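Local coordinates for protein serine--tRNA ligase, cytoplasmic (Candida albicans, PDB 3QO8) that catalyses the ATP-dependent activation of serine to seryl-adenylate and its transfer to the acceptor end of tRNA(Ser), at residues 412-415 and 416-420; 181-184 and 185-188; 259-263 and 264-268; 192-195 and 196-200; 224-227 and 228-232. All blocks are in the same frame, centred on the assembly; numbering follows the deposited sequence. Where two conformers were deposited one is given.

Contact 1: 412-415 and 416-420. With SSA (5'-O-(N-(L-seryl)-sulfamoyl)adenosine), chain D.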
# COMPACT_ATOMS: atom_id res chain seq x y z
N ILE A 412 -9.72 6.57 -14.96
CA ILE A 412 -8.83 7.22 -15.92
C ILE A 412 -8.93 6.55 -17.28
O ILE A 412 -9.02 7.22 -18.31
CB ILE A 412 -7.36 7.22 -15.46
CG1 ILE A 412 -7.17 8.24 -14.32
CG2 ILE A 412 -6.44 7.54 -16.65
CD1 ILE A 412 -5.79 8.16 -13.60
N CYS A 413 -8.96 5.22 -17.30
CA CYS A 413 -9.09 4.51 -18.58
C CYS A 413 -10.32 4.96 -19.37
O CYS A 413 -10.26 5.15 -20.58
CB CYS A 413 -9.14 3.00 -18.35
SG CYS A 413 -7.62 2.33 -17.65
N CYS A 414 -11.44 5.15 -18.68
CA CYS A 414 -12.67 5.58 -19.35
C CYS A 414 -12.56 7.01 -19.88
O CYS A 414 -13.00 7.33 -21.00
CB CYS A 414 -13.85 5.49 -18.38
SG CYS A 414 -15.44 5.74 -19.20
N ILE A 415 -11.98 7.88 -19.06
CA ILE A 415 -11.70 9.24 -19.47
C ILE A 415 -10.81 9.27 -20.72
O ILE A 415 -11.10 9.99 -21.68
CB ILE A 415 -11.02 10.03 -18.32
CG1 ILE A 415 -12.05 10.30 -17.21
CG2 ILE A 415 -10.40 11.33 -18.86
CD1 ILE A 415 -11.47 10.81 -15.92
N LEU A 416 -9.73 8.50 -20.69
CA LEU A 416 -8.81 8.47 -21.83
C LEU A 416 -9.54 8.15 -23.13
O LEU A 416 -9.32 8.81 -24.15
CB LEU A 416 -7.70 7.45 -21.60
CG LEU A 416 -6.75 7.77 -20.43
CD1 LEU A 416 -5.77 6.64 -20.21
CD2 LEU A 416 -6.00 9.07 -20.68
N GLU A 417 -10.40 7.13 -23.13
CA GLU A 417 -11.03 6.77 -24.40
C GLU A 417 -12.05 7.82 -24.81
O GLU A 417 -12.22 8.09 -26.00
CB GLU A 417 -11.64 5.36 -24.37
CG GLU A 417 -10.58 4.27 -24.16
CD GLU A 417 -11.07 2.87 -24.51
OE1 GLU A 417 -12.24 2.72 -24.93
OE2 GLU A 417 -10.26 1.93 -24.38
N ASN A 418 -12.71 8.44 -23.84
CA ASN A 418 -13.78 9.40 -24.15
C ASN A 418 -13.33 10.86 -24.34
O ASN A 418 -14.10 11.69 -24.80
CB ASN A 418 -14.89 9.33 -23.10
CG ASN A 418 -15.80 8.13 -23.32
OD1 ASN A 418 -16.51 8.06 -24.32
ND2 ASN A 418 -15.79 7.17 -22.38
N TYR A 419 -12.09 11.17 -23.98
CA TYR A 419 -11.61 12.54 -24.04
C TYR A 419 -10.46 12.69 -25.03
O TYR A 419 -9.86 13.75 -25.13
CB TYR A 419 -11.22 13.08 -22.65
CG TYR A 419 -12.41 13.62 -21.88
CD1 TYR A 419 -13.27 12.75 -21.21
CD2 TYR A 419 -12.67 14.98 -21.82
CE1 TYR A 419 -14.37 13.24 -20.50
CE2 TYR A 419 -13.77 15.48 -21.11
CZ TYR A 419 -14.62 14.59 -20.46
OH TYR A 419 -15.72 15.07 -19.75
N GLN A 420 -10.17 11.61 -25.76
CA GLN A 420 -9.12 11.64 -26.75
C GLN A 420 -9.56 12.45 -27.96
O GLN A 420 -10.75 12.55 -28.26
CB GLN A 420 -8.74 10.21 -27.20
CG GLN A 420 -9.77 9.53 -28.10
CD GLN A 420 -9.35 8.10 -28.46
OE1 GLN A 420 -8.43 7.90 -29.24
NE2 GLN A 420 -10.02 7.12 -27.86
N10 SSA D . -24.70 20.29 -19.28
CA SSA D . -23.38 20.83 -19.58
CB SSA D . -22.74 21.32 -18.28
OG SSA D . -21.41 21.78 -18.53
C9 SSA D . -22.53 19.76 -20.20
O9 SSA D . -21.40 20.01 -20.58
N8 SSA D . -23.08 18.55 -20.31
S1 SSA D . -22.22 17.28 -20.79
O1S SSA D . -22.95 16.08 -20.51
O2S SSA D . -21.95 17.39 -22.20
O5' SSA D . -20.88 17.27 -20.03
C5' SSA D . -20.77 16.74 -18.71
C4' SSA D . -19.47 17.25 -18.10
O4' SSA D . -18.33 16.60 -18.68
C3' SSA D . -19.27 18.74 -18.37
O3' SSA D . -19.69 19.52 -17.25
C2' SSA D . -17.78 18.90 -18.59
O2' SSA D . -17.14 19.26 -17.37
C1' SSA D . -17.30 17.52 -19.01
N9 SSA D . -17.06 17.57 -20.47
C8 SSA D . -17.84 17.06 -21.44
N7 SSA D . -17.27 17.34 -22.64
C5 SSA D . -16.14 18.04 -22.41
C6 SSA D . -15.16 18.58 -23.23
N6 SSA D . -15.22 18.46 -24.58
N1 SSA D . -14.12 19.24 -22.66
C2 SSA D . -14.03 19.37 -21.33
N3 SSA D . -14.96 18.85 -20.51
C4 SSA D . -16.02 18.18 -21.04
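Asn418 has its CG anti to the carbonyl carbon (chi1 -77°), while Cys414 SG stands anti to its own backbone N (chi1 -171°). Together these settings bring the amide and the thiol onto one flank of the last turns of helix 408-419, in the catalytic core of this class II synthetase. Asn418 ND2 lies 3.5 Å from Cys414 SG and donates to Cys414 O at 3.1 Å, arriving from above the carbonyl plane, 37° out of it. Asn418 N makes the regular helical bond to the same oxygen from the opposite face, which leaves that carbonyl gripped twice. The amide has further anchors outside the turn: ND2 also bonds Trp357 O, and OD1 accepts from Ala144 N. Three bonds in all therefore fix its rotation in a buried setting.

On another side of the helix Ile412 and Leu416 run side by side and point the same way, Ile412 CG2 touching Leu416 CD1 at 3.7 Å. One turn further on, the Tyr419 ring has Ile415 O at its edge, in its plane, and Ile415 CG2 reaches Tyr419 CD1 at 4.0 Å.

The far edge of this tyrosine faces a second copy of seryl-sulfamoyl adenosine, in a pocket separate from the one lined by the probable serine- and ATP-binding residues; Glu134, Ala145 and Glu429 hydrogen-bond this copy. The Tyr419 hydroxyl is hydrogen-bonded to Leu330 O, and the phenol presents its edge to the base, with Tyr419 CE2 3.5 Å from C4 of the ligand, which lies near the ring plane.

Contact 2: 181-184 and 185-188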
# COMPACT_ATOMS: atom_id res chain seq x y z
N ARG A 181 3.11 8.44 -14.55
CA ARG A 181 4.09 9.50 -14.86
C ARG A 181 3.40 10.79 -15.25
O ARG A 181 2.36 10.76 -15.91
CB ARG A 181 4.94 9.11 -16.08
CG ARG A 181 5.98 8.04 -15.87
CD ARG A 181 6.63 7.69 -17.22
NE ARG A 181 7.07 8.89 -17.94
CZ ARG A 181 8.29 9.43 -17.86
NH1 ARG A 181 9.23 8.88 -17.10
NH2 ARG A 181 8.56 10.52 -18.56
N ASN A 182 3.98 11.93 -14.87
CA ASN A 182 3.49 13.21 -15.35
C ASN A 182 1.98 13.34 -15.12
O ASN A 182 1.50 13.21 -14.00
CB ASN A 182 3.77 13.35 -16.86
CG ASN A 182 5.25 13.43 -17.17
OD1 ASN A 182 5.96 14.22 -16.57
ND2 ASN A 182 5.71 12.62 -18.14
N TYR A 183 1.24 13.58 -16.20
CA TYR A 183 -0.20 13.79 -16.06
C TYR A 183 -0.96 12.54 -15.63
O TYR A 183 -2.12 12.64 -15.21
CB TYR A 183 -0.80 14.42 -17.32
CG TYR A 183 -0.42 15.87 -17.48
CD1 TYR A 183 0.51 16.27 -18.44
CD2 TYR A 183 -0.96 16.84 -16.65
CE1 TYR A 183 0.87 17.61 -18.57
CE2 TYR A 183 -0.60 18.17 -16.76
CZ TYR A 183 0.31 18.55 -17.73
OH TYR A 183 0.66 19.87 -17.85
N GLY A 184 -0.34 11.38 -15.77
CA GLY A 184 -0.89 10.16 -15.22
C GLY A 184 -1.04 10.31 -13.71
O GLY A 184 -2.08 9.95 -13.15
N VAL A 185 -0.01 10.84 -13.06
CA VAL A 185 -0.05 11.08 -11.62
C VAL A 185 -1.07 12.16 -11.31
O VAL A 185 -1.89 11.99 -10.41
CB VAL A 185 1.32 11.52 -11.05
CG1 VAL A 185 1.22 11.76 -9.51
CG2 VAL A 185 2.43 10.48 -11.38
N PHE A 186 -1.04 13.26 -12.06
CA PHE A 186 -1.94 14.39 -11.78
C PHE A 186 -3.42 14.03 -11.96
O PHE A 186 -4.28 14.46 -11.18
CB PHE A 186 -1.59 15.59 -12.66
CG PHE A 186 -0.32 16.30 -12.27
CD1 PHE A 186 0.04 16.44 -10.94
CD2 PHE A 186 0.52 16.85 -13.24
CE1 PHE A 186 1.21 17.11 -10.57
CE2 PHE A 186 1.69 17.53 -12.88
CZ PHE A 186 2.03 17.65 -11.55
N LEU A 187 -3.72 13.21 -12.96
CA LEU A 187 -5.11 12.79 -13.17
C LEU A 187 -5.58 11.88 -12.05
O LEU A 187 -6.72 11.96 -11.62
CB LEU A 187 -5.27 12.07 -14.51
CG LEU A 187 -5.39 12.99 -15.73
CD1 LEU A 187 -5.11 12.23 -17.02
CD2 LEU A 187 -6.75 13.66 -15.76
N ASN A 188 -4.72 10.97 -11.62
CA ASN A 188 -5.07 10.08 -10.52
C ASN A 188 -5.37 10.88 -9.24
O ASN A 188 -6.40 10.67 -8.60
CB ASN A 188 -3.96 9.06 -10.28
CG ASN A 188 -4.47 7.82 -9.57
OD1 ASN A 188 -5.37 7.12 -10.07
ND2 ASN A 188 -3.89 7.52 -8.43
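The rings of Tyr183 and Phe186 form an offset edge-to-face pair, with the edge of Phe186 turned toward the face of Tyr183. Their centroids are 5.8 Å apart and the planes stand at 62°. The touching atoms are Tyr183 CD2 and Phe186 CD2, at 3.7 Å, and Tyr183 CD2 lies in the plane of the phenylalanine ring. Both rings have CG beside the backbone N (chi1 -73° in each), and the three-residue spacing then sets them next to each other on the first turn of helix 183-200.

Asn182 occupies the N-cap position, yet its side chain makes no capping bond; ND2 goes instead to Asp162 O. Asn182 O starts the helical pattern, accepting Phe186 N at 3.2 Å and, weakly, Val185 N. Tyr183 O follows with a bond from Leu187 N at 2.8 Å.

Strand 179-181 leads into the helix through the single residue Asn182. Leu187 and Asn188 face helix 408-419 through Ile412, and Asn188 is hydrogen-bonded to Thr408 and Glu299. Ile435 of a loop lies against both aromatic rings. At the strand end Arg181 forms a salt bridge with Asp162 and pairs antiparallel with a strand of the second subunit, and Phe186 packs on Pro206 of the second subunit.

Contact 3: 259-263 and 264-268; sequences WFESP and AEQLP
A tight turn runs from strand 259-260 into the short helix 263-266, away from the serine- and ATP-binding sites, and Gln266 folds back across it to hold Glu261 and Ser262 with its amide. Gln266 OE1 accepts from Ser262 N at 2.8 Å, the donor standing well above the plane of the side-chain carbonyl, 60° out of it. At the other end of the amide, Gln266 NE2 gives a fairly straight bond of 3.2 Å to Glu261 OE1. Glu261 OE1 lies close to the amide plane of Gln266 but is itself met from above the carboxylate plane, since the two flat groups are turned 80° against each other. The glutamine can reach this far because its chain runs extended beyond CG (chi2 168°), while Glu261 bends at chi2 to bring its carboxylate back. One amide thus ties a backbone N-H and a side-chain oxygen of adjacent residues.

Phe260 is the centre of an inverse gamma turn, which redirects the chain as it leaves the strand. Ser262, at the N-cap, makes no capping bond with its side chain; Ser262 O serves the helix instead, accepting Gln266 N at 2.9 Å in the carbonyl plane and Glu265 N from above it. Within the class II core, strand 259-260 pairs parallel with strand 384-385.

The buried, apolar part is formed by Phe260 and Leu267, with the ring of Pro263 beside them. Leu267 CD2 sits over one face of the Phe260 ring, 3.8 Å from the centroid, in a CH-pi contact offset toward the rim. Leu267 CD1 touches Pro263 CB at 3.9 Å, and Leu267 also packs on Cys385 and Val398.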
# COMPACT_ATOMS: atom_id res chain seq x y z
N TRP A 259 -22.50 0.72 19.27
CA TRP A 259 -23.94 0.67 19.41
C TRP A 259 -24.51 2.04 19.10
O TRP A 259 -24.24 2.99 19.83
CB TRP A 259 -24.31 0.26 20.85
CG TRP A 259 -25.76 -0.11 21.05
CD1 TRP A 259 -26.82 0.26 20.28
CD2 TRP A 259 -26.29 -0.94 22.10
NE1 TRP A 259 -27.99 -0.28 20.78
CE2 TRP A 259 -27.69 -1.02 21.89
CE3 TRP A 259 -25.73 -1.61 23.19
CZ2 TRP A 259 -28.53 -1.75 22.74
CZ3 TRP A 259 -26.57 -2.34 24.02
CH2 TRP A 259 -27.94 -2.39 23.80
N PHE A 260 -25.27 2.14 18.01
CA PHE A 260 -25.97 3.37 17.70
C PHE A 260 -27.32 3.32 18.41
O PHE A 260 -28.32 2.91 17.84
CB PHE A 260 -26.11 3.55 16.18
CG PHE A 260 -24.78 3.70 15.48
CD1 PHE A 260 -24.17 4.94 15.39
CD2 PHE A 260 -24.14 2.60 14.93
CE1 PHE A 260 -22.95 5.09 14.75
CE2 PHE A 260 -22.92 2.74 14.28
CZ PHE A 260 -22.32 3.98 14.20
N GLU A 261 -27.31 3.72 19.68
CA GLU A 261 -28.47 3.50 20.55
C GLU A 261 -29.56 4.56 20.37
O GLU A 261 -30.69 4.37 20.82
CB GLU A 261 -28.04 3.38 22.01
CG GLU A 261 -28.00 4.70 22.77
CD GLU A 261 -26.83 5.59 22.39
OE1 GLU A 261 -25.98 5.17 21.58
OE2 GLU A 261 -26.77 6.72 22.91
N SER A 262 -29.23 5.65 19.69
CA SER A 262 -30.23 6.65 19.33
C SER A 262 -30.14 6.92 17.83
O SER A 262 -29.67 7.97 17.41
CB SER A 262 -30.01 7.95 20.11
OG SER A 262 -29.90 7.69 21.49
N PRO A 263 -30.59 5.94 17.04
CA PRO A 263 -30.35 5.92 15.59
C PRO A 263 -31.04 7.05 14.84
O PRO A 263 -30.51 7.51 13.82
CB PRO A 263 -30.91 4.56 15.16
CG PRO A 263 -31.90 4.20 16.24
CD PRO A 263 -31.33 4.76 17.50
N ALA A 264 -32.20 7.51 15.32
CA ALA A 264 -32.92 8.57 14.63
C ALA A 264 -32.05 9.81 14.49
O ALA A 264 -32.12 10.50 13.47
CB ALA A 264 -34.22 8.90 15.36
N GLU A 265 -31.21 10.07 15.49
CA GLU A 265 -30.31 11.21 15.44
C GLU A 265 -28.88 10.85 15.02
O GLU A 265 -28.18 11.68 14.45
CB GLU A 265 -30.30 11.97 16.78
CG GLU A 265 -30.71 11.15 17.99
CD GLU A 265 -32.20 10.85 18.03
OE1 GLU A 265 -32.58 9.78 18.56
OE2 GLU A 265 -32.99 11.68 17.52
N GLN A 266 -28.44 9.62 15.31
CA GLN A 266 -27.04 9.22 15.06
C GLN A 266 -26.77 8.70 13.64
O GLN A 266 -25.66 8.80 13.14
CB GLN A 266 -26.61 8.16 16.06
CG GLN A 266 -26.61 8.61 17.52
CD GLN A 266 -26.45 7.44 18.46
OE1 GLN A 266 -26.96 6.35 18.19
NE2 GLN A 266 -25.74 7.65 19.56
N LEU A 267 -27.79 8.12 13.02
CA LEU A 267 -27.66 7.55 11.68
C LEU A 267 -28.50 8.38 10.72
O LEU A 267 -29.45 9.04 11.14
CB LEU A 267 -28.13 6.10 11.68
CG LEU A 267 -27.36 5.13 12.58
CD1 LEU A 267 -28.04 3.77 12.64
CD2 LEU A 267 -25.92 5.00 12.07
N PRO A 268 -28.17 8.33 9.41
CA PRO A 268 -27.10 7.51 8.84
C PRO A 268 -25.72 8.11 9.06
O PRO A 268 -25.58 9.32 9.23
CB PRO A 268 -27.42 7.55 7.34
CG PRO A 268 -28.02 8.90 7.15
CD PRO A 268 -28.89 9.10 8.38

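Contact 4: 192-195 and 196-200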
# COMPACT_ATOMS: atom_id res chain seq x y z
N ILE A 192 -8.92 11.41 -7.07
CA ILE A 192 -8.98 11.18 -5.63
C ILE A 192 -9.54 12.42 -4.90
O ILE A 192 -10.45 12.32 -4.08
CB ILE A 192 -7.58 10.85 -5.08
CG1 ILE A 192 -7.13 9.47 -5.57
CG2 ILE A 192 -7.59 10.91 -3.56
CD1 ILE A 192 -5.62 9.23 -5.42
N ASN A 193 -9.00 13.60 -5.22
CA ASN A 193 -9.42 14.83 -4.54
C ASN A 193 -10.80 15.34 -4.95
O ASN A 193 -11.58 15.83 -4.12
CB ASN A 193 -8.36 15.91 -4.71
CG ASN A 193 -7.10 15.58 -3.94
OD1 ASN A 193 -7.16 15.23 -2.77
ND2 ASN A 193 -5.96 15.67 -4.60
N TYR A 194 -11.10 15.22 -6.23
CA TYR A 194 -12.45 15.56 -6.68
C TYR A 194 -13.48 14.65 -6.00
O TYR A 194 -14.48 15.12 -5.45
CB TYR A 194 -12.57 15.51 -8.21
CG TYR A 194 -13.99 15.73 -8.70
CD1 TYR A 194 -14.75 16.78 -8.20
CD2 TYR A 194 -14.57 14.86 -9.62
CE1 TYR A 194 -16.05 16.98 -8.63
CE2 TYR A 194 -15.87 15.05 -10.06
CZ TYR A 194 -16.61 16.12 -9.56
OH TYR A 194 -17.90 16.32 -9.98
N GLY A 195 -13.20 13.35 -5.99
CA GLY A 195 -14.06 12.39 -5.34
C GLY A 195 -14.30 12.67 -3.86
O GLY A 195 -15.44 12.58 -3.39
N LEU A 196 -13.24 13.00 -3.13
CA LEU A 196 -13.38 13.36 -1.71
C LEU A 196 -14.20 14.63 -1.54
O LEU A 196 -15.07 14.71 -0.68
CB LEU A 196 -12.00 13.54 -1.05
CG LEU A 196 -11.21 12.25 -0.84
CD1 LEU A 196 -9.78 12.54 -0.35
CD2 LEU A 196 -11.94 11.36 0.17
N SER A 197 -13.91 15.62 -2.38
CA SER A 197 -14.60 16.91 -2.28
C SER A 197 -16.07 16.73 -2.62
O SER A 197 -16.96 17.27 -1.94
CB SER A 197 -13.97 17.92 -3.24
OG SER A 197 -14.62 19.18 -3.14
N PHE A 198 -16.31 15.94 -3.67
CA PHE A 198 -17.66 15.64 -4.14
C PHE A 198 -18.50 15.00 -3.03
O PHE A 198 -19.62 15.43 -2.76
CB PHE A 198 -17.57 14.71 -5.35
CG PHE A 198 -18.91 14.33 -5.95
CD1 PHE A 198 -19.51 15.14 -6.91
CD2 PHE A 198 -19.53 13.15 -5.59
CE1 PHE A 198 -20.73 14.79 -7.48
CE2 PHE A 198 -20.76 12.78 -6.15
CZ PHE A 198 -21.36 13.60 -7.10
N LEU A 199 -17.96 13.97 -2.39
CA LEU A 199 -18.72 13.28 -1.34
C LEU A 199 -18.80 14.12 -0.07
O LEU A 199 -19.81 14.10 0.63
CB LEU A 199 -18.12 11.91 -1.05
CG LEU A 199 -18.29 10.82 -2.11
CD1 LEU A 199 -17.62 9.53 -1.66
CD2 LEU A 199 -19.79 10.58 -2.43
N SER A 200 -17.73 14.85 0.23
CA SER A 200 -17.72 15.70 1.42
C SER A 200 -18.84 16.75 1.33
O SER A 200 -19.49 17.08 2.33
CB SER A 200 -16.34 16.35 1.59
OG SER A 200 -16.41 17.45 2.47
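From Ile192 to Leu199 the backbone is regular alpha-helix, with four successive i to i+4 bonds; the one from Phe198 N to Tyr194 O, 2.7 Å, is the shortest. Along one flank Tyr194 and Phe198 pair as an offset edge-to-face stack, the edge of Phe198 turned toward the face of Tyr194, with centroids 5.8 Å apart and planes at 66°. In both residues CG stands anti to the backbone N (chi1 174° and -179°), which sends the two rings out over the same flank. The touch is made far out on the tyrosine: Phe198 CD1 lies 3.7 Å from Tyr194 OH and 4.0 Å from Tyr194 CZ. That hydroxyl is hydrogen-bonded to Ser329 OG, and Phe326 meets both rings.

This helix, 183-200, followed by strand 205-208 at the dimer interface, is consistent with motif 1 of class II synthetases. Its inward flank, with Ile192 and Leu199, rests on strands 269-278 and 297-307 of the catalytic sheet. Facing the second subunit, Leu196 packs on Val185 of that chain, and Asn193 OD1 accepts a hydrogen bond from Gln189 NE2 of the same neighbour. Within the helix Ile192 CG2 approaches Leu196 CD1 only loosely, at 4.2 Å.

Contact 5: 224-227 and 228-232; sequences LSQF and DEELY
This is a helix-end contact at the surface of the catalytic domain, where the short helix 224-229 unwinds toward strand 233-236 beside the active site, and its main side-chain link joins Gln226 to Glu230. The two side chains lie side by side and point the same way. Gln226 NE2 donates to Glu230 OE1 at 2.8 Å, nearly in the amide plane and onto the syn lone pair of the carboxylate oxygen. Gln226 OE1 meanwhile accepts from Gln223 N, and both ends of the amide are thereby fixed.

The termination shows in the backbone. Gln226 O takes two donors, Glu230 N and Leu231 N, each at 3.0 Å, the second reaching five residues on. Leu231 CD1 then sits over one face of the Phe227 ring, 4.2 Å from its centroid, in a CH-pi contact. Met218 touches both side chains, and Tyr242 meets Phe227 edge to face.

The side chain of Glu230 is about 5 Å from a bound seryl-sulfamoyl adenosine at the nearest atoms. Glu230 OE2 makes a long, weak ion pair with Arg279, which probably binds ATP. The hydrogen bond from the neutral Gln226 amide to OE1 probably fixes the rotation of the carboxylate, leaving OE2 to face Arg279.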
# COMPACT_ATOMS: atom_id res chain seq x y z
N LEU A 224 -14.67 -16.42 2.42
CA LEU A 224 -13.57 -17.36 2.21
C LEU A 224 -12.91 -17.23 0.84
O LEU A 224 -11.68 -17.26 0.72
CB LEU A 224 -14.05 -18.79 2.41
CG LEU A 224 -13.01 -19.87 2.12
CD1 LEU A 224 -11.81 -19.71 3.04
CD2 LEU A 224 -13.61 -21.26 2.27
N SER A 225 -13.73 -17.11 -0.20
CA SER A 225 -13.20 -17.04 -1.56
C SER A 225 -12.23 -15.87 -1.74
O SER A 225 -11.32 -15.93 -2.57
CB SER A 225 -14.34 -16.94 -2.58
OG SER A 225 -14.94 -15.66 -2.55
N GLN A 226 -12.42 -14.80 -0.97
CA GLN A 226 -11.52 -13.66 -1.05
C GLN A 226 -10.14 -14.02 -0.49
O GLN A 226 -9.11 -13.61 -1.04
CB GLN A 226 -12.12 -12.43 -0.35
CG GLN A 226 -13.40 -11.93 -1.03
CD GLN A 226 -14.05 -10.74 -0.33
OE1 GLN A 226 -14.97 -10.91 0.48
NE2 GLN A 226 -13.58 -9.54 -0.65
N PHE A 227 -10.10 -14.81 0.57
CA PHE A 227 -8.82 -15.25 1.12
C PHE A 227 -8.07 -16.14 0.14
O PHE A 227 -6.83 -16.19 0.15
CB PHE A 227 -9.02 -15.97 2.45
CG PHE A 227 -9.34 -15.05 3.60
CD1 PHE A 227 -8.32 -14.45 4.32
CD2 PHE A 227 -10.65 -14.78 3.94
CE1 PHE A 227 -8.61 -13.61 5.38
CE2 PHE A 227 -10.94 -13.93 4.99
CZ PHE A 227 -9.92 -13.34 5.71
N ASP A 228 -8.81 -16.84 -0.72
CA ASP A 228 -8.22 -17.81 -1.65
C ASP A 228 -7.55 -17.20 -2.88
O ASP A 228 -6.43 -17.56 -3.22
CB ASP A 228 -9.27 -18.84 -2.08
CG ASP A 228 -9.64 -19.80 -0.97
OD1 ASP A 228 -8.77 -20.09 -0.12
OD2 ASP A 228 -10.80 -20.27 -0.95
N GLU A 229 -8.23 -16.28 -3.56
CA GLU A 229 -7.69 -15.77 -4.81
C GLU A 229 -7.64 -14.26 -4.90
O GLU A 229 -7.35 -13.70 -5.97
CB GLU A 229 -8.48 -16.34 -6.00
CG GLU A 229 -9.96 -15.97 -6.00
CD GLU A 229 -10.73 -16.66 -7.12
OE1 GLU A 229 -10.14 -17.54 -7.79
OE2 GLU A 229 -11.91 -16.32 -7.33
N GLU A 230 -7.92 -13.58 -3.79
CA GLU A 230 -7.94 -12.12 -3.83
C GLU A 230 -6.85 -11.47 -2.98
O GLU A 230 -6.15 -10.58 -3.46
CB GLU A 230 -9.33 -11.56 -3.45
CG GLU A 230 -9.54 -10.09 -3.83
CD GLU A 230 -10.83 -9.49 -3.25
OE1 GLU A 230 -11.17 -9.82 -2.09
OE2 GLU A 230 -11.49 -8.70 -3.96
N LEU A 231 -6.70 -11.92 -1.73
CA LEU A 231 -5.93 -11.14 -0.75
C LEU A 231 -4.46 -11.50 -0.66
O LEU A 231 -4.10 -12.68 -0.60
CB LEU A 231 -6.56 -11.25 0.64
CG LEU A 231 -7.99 -10.73 0.77
CD1 LEU A 231 -8.48 -10.95 2.19
CD2 LEU A 231 -8.05 -9.26 0.39
N TYR A 232 -3.61 -10.48 -0.63
CA TYR A 232 -2.20 -10.69 -0.42
C TYR A 232 -1.99 -10.82 1.07
O TYR A 232 -2.52 -10.02 1.85
CB TYR A 232 -1.39 -9.48 -0.88
CG TYR A 232 -1.25 -9.33 -2.37
CD1 TYR A 232 -0.23 -9.95 -3.06
CD2 TYR A 232 -2.14 -8.53 -3.08
CE1 TYR A 232 -0.09 -9.80 -4.42
CE2 TYR A 232 -2.01 -8.36 -4.44
CZ TYR A 232 -0.98 -9.00 -5.10
OH TYR A 232 -0.85 -8.83 -6.46
O HOH W 1 -5.06 -14.94 -1.92

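All five contacts are local, each closing within one turn or helix end; they follow in series along the chain, and none nests in or crosses another. Contact 2 opens helix 183-200 and contact 4 lies near its end, their centres about 17 Å apart; both face the second subunit. Contact 5 comes next, at the end of helix 224-229 by the active site, and contact 3 turns strand 259-260 into helix 263-266 at the periphery. Contact 1, late in the core, returns to the start: Ile412 CD1 packs 3.6 Å from Asn188 N of contact 2, joining helices 408-419 and 183-200. Contact 3 stays remote, its centre about 41 Å from that of contact 1.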